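Local structure of lymphotactin (2NYZ) at residues P51-T54 with W55-D58. The protein is a C-class chemokine that probably attracts lymphocytes, but not monocytes or neutrophils, by acting on a chemokine receptor. Sequence-based numbering, arbitrary orientation.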
ATOM      1  N   PRO D  51     -21.114 -13.590  25.207  1.00 61.16           N
ATOM      2  CA  PRO D  51     -22.275 -14.126  25.932  1.00 62.98           C
ATOM      3  C   PRO D  51     -23.501 -13.250  25.699  1.00 64.99           C
ATOM      4  O   PRO D  51     -24.619 -13.618  26.049  1.00 63.77           O
ATOM      5  CB  PRO D  51     -21.827 -14.094  27.392  1.00 63.25           C
ATOM      6  CG  PRO D  51     -20.318 -14.070  27.307  1.00 62.69           C
ATOM      7  CD  PRO D  51     -20.073 -13.153  26.149  1.00 59.98           C
ATOM      8  N   GLN D  52     -23.263 -12.084  25.107  1.00 68.14           N
ATOM      9  CA  GLN D  52     -24.309 -11.115  24.797  1.00 71.16           C
ATOM     10  C   GLN D  52     -24.827 -11.285  23.375  1.00 71.61           C
ATOM     11  O   GLN D  52     -25.877 -10.756  23.030  1.00 72.80           O
ATOM     12  CB  GLN D  52     -23.767  -9.691  24.949  1.00 75.95           C
ATOM     13  CG  GLN D  52     -23.379  -9.309  26.364  1.00 80.54           C
ATOM     14  CD  GLN D  52     -24.573  -9.243  27.286  1.00 81.14           C
ATOM     15  OE1 GLN D  52     -25.218 -10.256  27.562  1.00 81.24           O
ATOM     16  NE2 GLN D  52     -24.880  -8.043  27.766  1.00 81.29           N
ATOM     17  N   ALA D  53     -24.081 -12.009  22.550  1.00 72.25           N
ATOM     18  CA  ALA D  53     -24.475 -12.240  21.165  1.00 72.44           C
ATOM     19  C   ALA D  53     -25.739 -13.092  21.099  1.00 72.38           C
ATOM     20  O   ALA D  53     -25.841 -14.125  21.763  1.00 71.61           O
ATOM     21  CB  ALA D  53     -23.344 -12.921  20.411  1.00 76.41           C
ATOM     22  N   THR D  54     -26.699 -12.661  20.288  1.00 71.20           N
ATOM     23  CA  THR D  54     -27.946 -13.395  20.167  1.00 69.68           C
ATOM     24  C   THR D  54     -27.720 -14.845  19.781  1.00 69.51           C
ATOM     25  O   THR D  54     -28.230 -15.743  20.448  1.00 71.72           O
ATOM     26  CB  THR D  54     -28.891 -12.749  19.138  1.00 69.45           C
ATOM     27  OG1 THR D  54     -29.298 -11.455  19.601  1.00 69.06           O
ATOM     28  CG2 THR D  54     -30.122 -13.611  18.945  1.00 66.26           C
ATOM     29  N   TRP D  55     -26.953 -15.085  18.720  1.00 67.87           N
ATOM     30  CA  TRP D  55     -26.708 -16.461  18.288  1.00 65.78           C
ATOM     31  C   TRP D  55     -26.091 -17.325  19.389  1.00 63.56           C
ATOM     32  O   TRP D  55     -26.383 -18.515  19.478  1.00 62.08           O
ATOM     33  CB  TRP D  55     -25.827 -16.510  17.021  1.00 64.67           C
ATOM     34  CG  TRP D  55     -24.384 -16.114  17.213  1.00 62.62           C
ATOM     35  CD1 TRP D  55     -23.845 -14.861  17.087  1.00 61.40           C
ATOM     36  CD2 TRP D  55     -23.305 -16.976  17.590  1.00 53.07           C
ATOM     37  NE1 TRP D  55     -22.499 -14.894  17.364  1.00 54.76           N
ATOM     38  CE2 TRP D  55     -22.142 -16.181  17.674  1.00 54.06           C
ATOM     39  CE3 TRP D  55     -23.206 -18.347  17.863  1.00 49.95           C
ATOM     40  CZ2 TRP D  55     -20.896 -16.711  18.027  1.00 50.29           C
ATOM     41  CZ3 TRP D  55     -21.967 -18.875  18.213  1.00 44.33           C
ATOM     42  CH2 TRP D  55     -20.830 -18.057  18.290  1.00 45.45           C
ATOM     43  N   VAL D  56     -25.246 -16.729  20.227  1.00 62.99           N
ATOM     44  CA  VAL D  56     -24.620 -17.471  21.314  1.00 65.70           C
ATOM     45  C   VAL D  56     -25.700 -17.851  22.311  1.00 69.86           C
ATOM     46  O   VAL D  56     -25.848 -19.022  22.675  1.00 69.85           O
ATOM     47  CB  VAL D  56     -23.544 -16.627  22.037  1.00 64.47           C
ATOM     48  CG1 VAL D  56     -22.995 -17.387  23.240  1.00 60.83           C
ATOM     49  CG2 VAL D  56     -22.423 -16.293  21.079  1.00 60.14           C
ATOM     50  N   ARG D  57     -26.457 -16.845  22.740  1.00 73.44           N
ATOM     51  CA  ARG D  57     -27.546 -17.040  23.685  1.00 76.48           C
ATOM     52  C   ARG D  57     -28.462 -18.159  23.192  1.00 76.99           C
ATOM     53  O   ARG D  57     -28.855 -19.044  23.957  1.00 76.84           O
ATOM     54  CB  ARG D  57     -28.337 -15.744  23.824  1.00 79.67           C
ATOM     55  CG  ARG D  57     -29.416 -15.791  24.880  1.00 94.56           C
ATOM     56  CD  ARG D  57     -30.234 -14.515  24.877  1.00100.19           C
ATOM     57  NE  ARG D  57     -29.374 -13.344  24.775  1.00105.69           N
ATOM     58  CZ  ARG D  57     -29.583 -12.215  25.438  1.00111.64           C
ATOM     59  NH1 ARG D  57     -30.622 -12.107  26.256  1.00113.40           N
ATOM     60  NH2 ARG D  57     -28.751 -11.194  25.284  1.00117.51           N
ATOM     61  N   ASP D  58     -28.787 -18.107  21.904  1.00 77.34           N
ATOM     62  CA  ASP D  58     -29.645 -19.099  21.264  1.00 79.04           C
ATOM     63  C   ASP D  58     -29.096 -20.514  21.443  1.00 77.34           C
ATOM     64  O   ASP D  58     -29.850 -21.453  21.720  1.00 75.73           O
ATOM     65  CB  ASP D  58     -29.777 -18.786  19.766  1.00 86.06           C
ATOM     66  CG  ASP D  58     -30.673 -17.584  19.488  1.00 92.56           C
ATOM     67  OD1 ASP D  58     -30.781 -16.702  20.367  1.00 99.87           O
ATOM     68  OD2 ASP D  58     -31.258 -17.518  18.381  1.00 94.83           O
TER
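Ala53 and Arg57 are joined by an i to i+4 hydrogen bond at the start of helix 54-64, Arg57 N to Ala53 O at 3.0 Å and almost straight (178°), and Asp58 N repeats the pattern on Thr54 O at 2.8 Å. Ala53 is the N-cap residue; its backbone, still extended (psi 133°), turns the carbonyl into the helix, while its methyl, directed toward the first turn, is small enough to lie between a Val56 methyl and the indole. That CB meets Val56 CG2 at 3.6 Å and approaches the pyrrole side of Trp55 obliquely, 3.7 Å from NE1. Trp55 holds CG between its own backbone N and carbonyl carbon (chi1 70°), which brings the indole back beside the helix start, and Val56 CG2 sits over one ring face, 3.3 Å above the plane. On the outer side, the polar Thr54 and Asp58 run side by side, suiting an exposed surface. Arg57, whose long charged chain also suits exposure, bends at chi3 and brings NH2 only loosely near Gln52 O (3.7 Å), close to the guanidinium plane. Buried, apolar Val56 packs against Val37 and Phe39 of strand 37-41 and, with Trp55, against Ala49 of strand 46-49, joining the chemokine's C-terminal helix to its three-stranded antiparallel sheet; Trp55 also touches Leu19 in a loop.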